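Local coordinates for cation-transporting ATPase, E1-E2 family protein (Streptococcus pneumoniae, PDB 4F2F) that probably exports copper(I) across the membrane as a P-type ATPase, its cupredoxin-like metal-binding domain holding two copper(I) ions, at residues 16-21 with 68-73; 56-61 with 81-86. All coordinates share one frame; numbering follows the deposited sequence.

Contact 1: residues 16-21 with 68-73; sequences KIRIQA and DEEKVI
On the outer face of the cupredoxin-like β-sheet, Arg-18 of strand 14-21 and Glu-70 at the start of strand 70-75 form a salt bridge that spans an intervening strand. It illustrates how two strands that share no backbone pairing can still be joined through long charged side chains. The carboxylate uses one oxygen: OE2 of Glu-70 lies at the edge of the guanidinium, near its plane, on the side that carries NE and NH2. Arg-18 NE reaches Glu-70 OE2 at 3.4 Å, and Arg-18 NH2 meets the same OE2 at 3.4 Å. Both hydrogen bonds are weak, with an N-H...O angle of 148° for the one from NH2, so a single oxygen is held loosely in a two-pronged grip. The carboxylate is turned 59° against the guanidinium rather than lying flat with it, unlike a paired two-oxygen arrangement.

Strand 38-44 runs between the partners, parallel to 14-21 and antiparallel to 70-75. Ile-17 and Ile-19 hydrogen-bond through their backbones to Thr-41 of this middle strand, and both Arg-18 and Glu-70 rest against its His-43. Across that gap the nearest CA atoms are those of Arg-18 and Val-72, 8.9 Å apart, yet the salt bridge is made diagonally, one strand repeat away from Val-72. Arg-18 covers its share by an extended chain: with CG trans to the backbone N (chi1 -174°) and the chain straight as far as NE, its end approaches the other strand although its CB does not point there. Glu-70 does start out toward strand 14-21, stays extended beyond CG, and crosses the arginine side chain at about a right angle. Both residues are exposed to solvent, which probably screens the attraction between their charges.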
loop_
_atom_site.group_PDB
_atom_site.type_symbol
_atom_site.label_atom_id
_atom_site.label_comp_id
_atom_site.label_asym_id
_atom_site.label_seq_id
_atom_site.Cartn_x
_atom_site.Cartn_y
_atom_site.Cartn_z
ATOM N N LYS A 16 8.826 -4.156 5.125
ATOM C CA LYS A 16 8.770 -2.892 4.401
ATOM C C LYS A 16 8.624 -3.099 2.904
ATOM O O LYS A 16 9.102 -4.087 2.350
ATOM C CB LYS A 16 10.015 -2.044 4.684
ATOM C CG LYS A 16 10.278 -1.798 6.157
ATOM C CD LYS A 16 11.390 -0.781 6.359
ATOM C CE LYS A 16 11.722 -0.621 7.835
ATOM N NZ LYS A 16 12.160 0.765 8.158
ATOM N N ILE A 17 7.961 -2.150 2.254
ATOM C CA ILE A 17 7.815 -2.174 0.809
ATOM C C ILE A 17 7.502 -0.772 0.301
ATOM O O ILE A 17 6.861 0.022 0.991
ATOM C CB ILE A 17 6.717 -3.168 0.372
ATOM C CG1 ILE A 17 6.696 -3.313 -1.150
ATOM C CG2 ILE A 17 5.364 -2.736 0.909
ATOM C CD1 ILE A 17 5.910 -4.514 -1.633
ATOM N N ARG A 18 7.981 -0.469 -0.901
ATOM C CA ARG A 18 7.799 0.844 -1.502
ATOM C C ARG A 18 6.857 0.749 -2.696
ATOM O O ARG A 18 6.983 -0.147 -3.531
ATOM C CB ARG A 18 9.150 1.407 -1.944
ATOM C CG ARG A 18 9.104 2.831 -2.465
ATOM C CD ARG A 18 10.479 3.271 -2.943
ATOM N NE ARG A 18 10.509 4.682 -3.318
ATOM C CZ ARG A 18 10.212 5.140 -4.529
ATOM N NH1 ARG A 18 9.856 4.302 -5.493
ATOM N NH2 ARG A 18 10.268 6.443 -4.778
ATOM N N ILE A 19 5.910 1.678 -2.766
ATOM C CA ILE A 19 4.951 1.722 -3.862
ATOM C C ILE A 19 4.990 3.082 -4.545
ATOM O O ILE A 19 4.920 4.121 -3.887
ATOM C CB ILE A 19 3.518 1.433 -3.373
ATOM C CG1 ILE A 19 3.451 0.052 -2.716
ATOM C CG2 ILE A 19 2.526 1.523 -4.524
ATOM C CD1 ILE A 19 2.070 -0.322 -2.227
ATOM N N GLN A 20 5.118 3.065 -5.866
ATOM C CA GLN A 20 5.133 4.288 -6.655
ATOM C C GLN A 20 3.734 4.603 -7.166
ATOM O O GLN A 20 3.046 3.729 -7.694
ATOM C CB GLN A 20 6.105 4.159 -7.816
ATOM N N ALA A 21 3.314 5.854 -7.005
ATOM C CA ALA A 21 2.041 6.304 -7.545
ATOM C C ALA A 21 2.272 7.133 -8.803
ATOM O O ALA A 21 2.696 8.289 -8.730
ATOM C CB ALA A 21 1.269 7.107 -6.505
ATOM N N ASP A 68 5.372 14.635 -5.181
ATOM C CA ASP A 68 6.774 14.285 -4.946
ATOM C C ASP A 68 7.097 14.025 -3.477
ATOM O O ASP A 68 8.263 14.026 -3.087
ATOM C CB ASP A 68 7.710 15.362 -5.504
ATOM C CG ASP A 68 7.618 15.488 -7.011
ATOM O OD1 ASP A 68 7.150 14.532 -7.665
ATOM O OD2 ASP A 68 8.020 16.543 -7.541
ATOM N N GLU A 69 6.069 13.797 -2.667
ATOM C CA GLU A 69 6.281 13.451 -1.267
ATOM C C GLU A 69 6.216 11.940 -1.069
ATOM O O GLU A 69 5.682 11.215 -1.910
ATOM C CB GLU A 69 5.255 14.148 -0.365
ATOM C CG GLU A 69 5.514 13.948 1.126
ATOM C CD GLU A 69 4.415 14.518 2.005
ATOM O OE1 GLU A 69 3.290 14.737 1.505
ATOM O OE2 GLU A 69 4.678 14.745 3.205
ATOM N N GLU A 70 6.786 11.474 0.039
ATOM C CA GLU A 70 6.694 10.076 0.441
ATOM C C GLU A 70 6.000 9.984 1.792
ATOM O O GLU A 70 6.351 10.702 2.726
ATOM C CB GLU A 70 8.084 9.439 0.524
ATOM C CG GLU A 70 8.714 9.093 -0.815
ATOM C CD GLU A 70 9.947 8.230 -0.659
ATOM O OE1 GLU A 70 10.415 8.076 0.490
ATOM O OE2 GLU A 70 10.446 7.703 -1.676
ATOM N N LYS A 71 5.002 9.112 1.883
ATOM C CA LYS A 71 4.276 8.898 3.130
ATOM C C LYS A 71 4.370 7.427 3.515
ATOM O O LYS A 71 4.170 6.550 2.674
ATOM C CB LYS A 71 2.802 9.305 2.981
ATOM C CG LYS A 71 2.509 10.798 3.152
ATOM C CD LYS A 71 2.586 11.207 4.619
ATOM C CE LYS A 71 2.300 12.690 4.821
ATOM N NZ LYS A 71 0.856 13.027 4.727
ATOM N N VAL A 72 4.685 7.157 4.779
ATOM C CA VAL A 72 4.742 5.786 5.265
ATOM C C VAL A 72 3.414 5.406 5.906
ATOM O O VAL A 72 3.000 6.010 6.895
ATOM C CB VAL A 72 5.875 5.592 6.293
ATOM C CG1 VAL A 72 5.928 4.142 6.765
ATOM C CG2 VAL A 72 7.211 6.009 5.699
ATOM N N ILE A 73 2.747 4.407 5.337
ATOM C CA ILE A 73 1.516 3.887 5.917
ATOM C C ILE A 73 1.859 2.742 6.863
ATOM O O ILE A 73 2.447 1.743 6.444
ATOM C CB ILE A 73 0.552 3.384 4.828
ATOM C CG1 ILE A 73 0.234 4.506 3.836
ATOM C CG2 ILE A 73 -0.719 2.832 5.457
ATOM C CD1 ILE A 73 -0.484 5.691 4.448
#

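Contact 2: residues 56-61 with 81-86; sequences FEEEGI and GRHEFS
Phe-56 and Phe-85 run alongside each other in the same direction, their ring planes 12° apart. They are nevertheless no full stack: the offset, with centroids 5.2 Å apart, leaves little ring over ring. What occupies one face of the Phe-56 ring is the CB of Phe-85, 3.5 Å from the ring centroid and almost on its normal, a CH-pi contact. The Phe-85 ring is carried off beyond that point because its CG stands between the backbone N and the carbonyl carbon (chi1 74°). Tyr-96 meets the rings of both Phe-56 and His-83.

Phe-56 ends strand 53-56, antiparallel to 81-87 in the cupredoxin fold, and the chain then turns through a short 3-10 segment into a G1 beta bulge, where Gly-60 and Ile-61 both face Phe-56. That turn presents Glu-58 to strand 81-87. The carboxylate of Glu-58 stands steeply to the His-83 ring: ND1 of His-83 donates a bent bond to the syn side of Glu-58 OE1 at 2.7 Å, the oxygen lying 31° out of the imidazole plane. The other oxygen, OE2 of Glu-58, takes a weak bond from the backbone N of Glu-84 at 3.3 Å, so both carboxylate oxygens are engaged. His-83 NE2 is held in turn by the carbonyl of Glu-79, which helps fix the ring's rotation. Beside them, two waters donate to the O of Glu-84 and accept from the backbone N of Glu-57 and of Glu-58, respectively.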
loop_
_atom_site.group_PDB
_atom_site.type_symbol
_atom_site.label_atom_id
_atom_site.label_comp_id
_atom_site.label_asym_id
_atom_site.label_seq_id
_atom_site.Cartn_x
_atom_site.Cartn_y
_atom_site.Cartn_z
ATOM N N PHE A 56 -6.651 3.049 3.023
ATOM C CA PHE A 56 -6.722 1.663 3.475
ATOM C C PHE A 56 -7.964 1.540 4.354
ATOM O O PHE A 56 -7.880 1.618 5.578
ATOM C CB PHE A 56 -5.470 1.288 4.277
ATOM C CG PHE A 56 -4.256 0.984 3.430
ATOM C CD1 PHE A 56 -3.752 -0.305 3.364
ATOM C CD2 PHE A 56 -3.610 1.984 2.717
ATOM C CE1 PHE A 56 -2.635 -0.597 2.597
ATOM C CE2 PHE A 56 -2.491 1.699 1.947
ATOM C CZ PHE A 56 -2.002 0.408 1.889
ATOM N N GLU A 57 -9.116 1.360 3.714
ATOM C CA GLU A 57 -10.408 1.456 4.388
ATOM C C GLU A 57 -10.534 0.508 5.578
ATOM O O GLU A 57 -11.078 0.876 6.619
ATOM C CB GLU A 57 -11.545 1.193 3.395
ATOM C CG GLU A 57 -12.937 1.518 3.918
ATOM C CD GLU A 57 -13.357 2.942 3.612
ATOM O OE1 GLU A 57 -13.546 3.266 2.419
ATOM O OE2 GLU A 57 -13.490 3.742 4.563
ATOM N N GLU A 58 -10.029 -0.710 5.424
ATOM C CA GLU A 58 -10.205 -1.732 6.448
ATOM C C GLU A 58 -9.308 -1.503 7.659
ATOM O O GLU A 58 -9.486 -2.135 8.698
ATOM C CB GLU A 58 -9.961 -3.113 5.850
ATOM C CG GLU A 58 -10.701 -3.320 4.547
ATOM C CD GLU A 58 -10.372 -4.637 3.893
ATOM O OE1 GLU A 58 -10.297 -5.654 4.613
ATOM O OE2 GLU A 58 -10.186 -4.655 2.658
ATOM N N GLU A 59 -8.346 -0.597 7.521
ATOM C CA GLU A 59 -7.476 -0.224 8.628
ATOM C C GLU A 59 -7.850 1.153 9.166
ATOM O O GLU A 59 -7.231 1.648 10.105
ATOM C CB GLU A 59 -6.009 -0.250 8.188
ATOM C CG GLU A 59 -5.505 -1.632 7.818
ATOM C CD GLU A 59 -5.481 -2.579 9.003
ATOM O OE1 GLU A 59 -5.338 -2.101 10.148
ATOM O OE2 GLU A 59 -5.607 -3.804 8.792
ATOM N N GLY A 60 -8.868 1.765 8.567
ATOM C CA GLY A 60 -9.321 3.081 8.978
ATOM C C GLY A 60 -8.308 4.159 8.648
ATOM O O GLY A 60 -8.266 5.211 9.288
ATOM N N ILE A 61 -7.488 3.891 7.638
ATOM C CA ILE A 61 -6.423 4.807 7.250
ATOM C C ILE A 61 -6.811 5.627 6.023
ATOM O O ILE A 61 -7.247 5.083 5.008
ATOM C CB ILE A 61 -5.106 4.052 6.981
ATOM C CG1 ILE A 61 -4.572 3.452 8.285
ATOM C CG2 ILE A 61 -4.066 4.975 6.349
ATOM C CD1 ILE A 61 -3.370 2.551 8.105
ATOM N N GLY A 81 -6.011 -12.891 4.167
ATOM C CA GLY A 81 -6.727 -12.735 2.915
ATOM C C GLY A 81 -6.361 -11.502 2.112
ATOM O O GLY A 81 -5.421 -10.776 2.441
ATOM N N ARG A 82 -7.118 -11.275 1.043
ATOM C CA ARG A 82 -6.908 -10.137 0.155
ATOM C C ARG A 82 -7.714 -8.929 0.620
ATOM O O ARG A 82 -8.912 -9.037 0.893
ATOM C CB ARG A 82 -7.320 -10.514 -1.268
ATOM C CG ARG A 82 -7.156 -9.409 -2.297
ATOM C CD ARG A 82 -8.100 -9.637 -3.469
ATOM N NE ARG A 82 -7.796 -8.780 -4.610
ATOM C CZ ARG A 82 -8.257 -7.543 -4.765
ATOM N NH1 ARG A 82 -9.041 -7.002 -3.843
ATOM N NH2 ARG A 82 -7.928 -6.844 -5.844
ATOM N N HIS A 83 -7.049 -7.781 0.701
ATOM C CA HIS A 83 -7.681 -6.534 1.116
ATOM C C HIS A 83 -7.342 -5.439 0.116
ATOM O O HIS A 83 -6.267 -5.449 -0.481
ATOM C CB HIS A 83 -7.194 -6.127 2.506
ATOM C CG HIS A 83 -7.279 -7.224 3.520
ATOM N ND1 HIS A 83 -8.467 -7.605 4.102
ATOM C CD2 HIS A 83 -6.325 -8.021 4.054
ATOM C CE1 HIS A 83 -8.243 -8.595 4.948
ATOM N NE2 HIS A 83 -6.951 -8.865 4.939
ATOM N N GLU A 84 -8.253 -4.490 -0.064
ATOM C CA GLU A 84 -8.043 -3.430 -1.041
ATOM C C GLU A 84 -7.430 -2.178 -0.423
ATOM O O GLU A 84 -7.752 -1.805 0.707
ATOM C CB GLU A 84 -9.362 -3.074 -1.736
ATOM C CG GLU A 84 -9.292 -1.849 -2.647
ATOM C CD GLU A 84 -10.625 -1.537 -3.307
ATOM O OE1 GLU A 84 -11.114 -0.396 -3.158
ATOM O OE2 GLU A 84 -11.181 -2.429 -3.980
ATOM N N PHE A 85 -6.523 -1.556 -1.168
ATOM C CA PHE A 85 -6.120 -0.182 -0.907
ATOM C C PHE A 85 -6.337 0.594 -2.201
ATOM O O PHE A 85 -6.429 0.003 -3.274
ATOM C CB PHE A 85 -4.670 -0.086 -0.401
ATOM C CG PHE A 85 -3.617 -0.309 -1.460
ATOM C CD1 PHE A 85 -3.251 0.712 -2.325
ATOM C CD2 PHE A 85 -2.953 -1.523 -1.553
ATOM C CE1 PHE A 85 -2.271 0.516 -3.283
ATOM C CE2 PHE A 85 -1.972 -1.726 -2.510
ATOM C CZ PHE A 85 -1.631 -0.704 -3.375
ATOM N N SER A 86 -6.454 1.909 -2.104
ATOM C CA SER A 86 -6.720 2.711 -3.283
ATOM C C SER A 86 -6.340 4.154 -3.017
ATOM O O SER A 86 -5.908 4.492 -1.915
ATOM C CB SER A 86 -8.201 2.631 -3.660
ATOM O OG SER A 86 -9.011 3.320 -2.723
HETATM O O HOH W 1 -9.283 0.515 0.955
HETATM O O HOH W 2 -7.774 -1.626 3.595
#

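Contact 1 is a surface contact and contact 2 largely a buried one, on opposite sides of the domain centre. In the first, exposed charges meet through weak bonds across a middle strand; in the second, aromatic packing, a histidine-carboxylate hydrogen bond and bridging waters join a turn to a strand. The two are coupled through the interior by residues that do not take part in the salt bridge: CD1 of Ile-19 packs on CZ of Phe-85 at 3.9 Å, and CG2 of Ile-73 on CD1 of Ile-61 at 3.8 Å. The side chain of Phe-85 in contact 2 is about 10 Å from a bound copper(I) ion, and strand 81-87 ends at the copper ligand Cys-87.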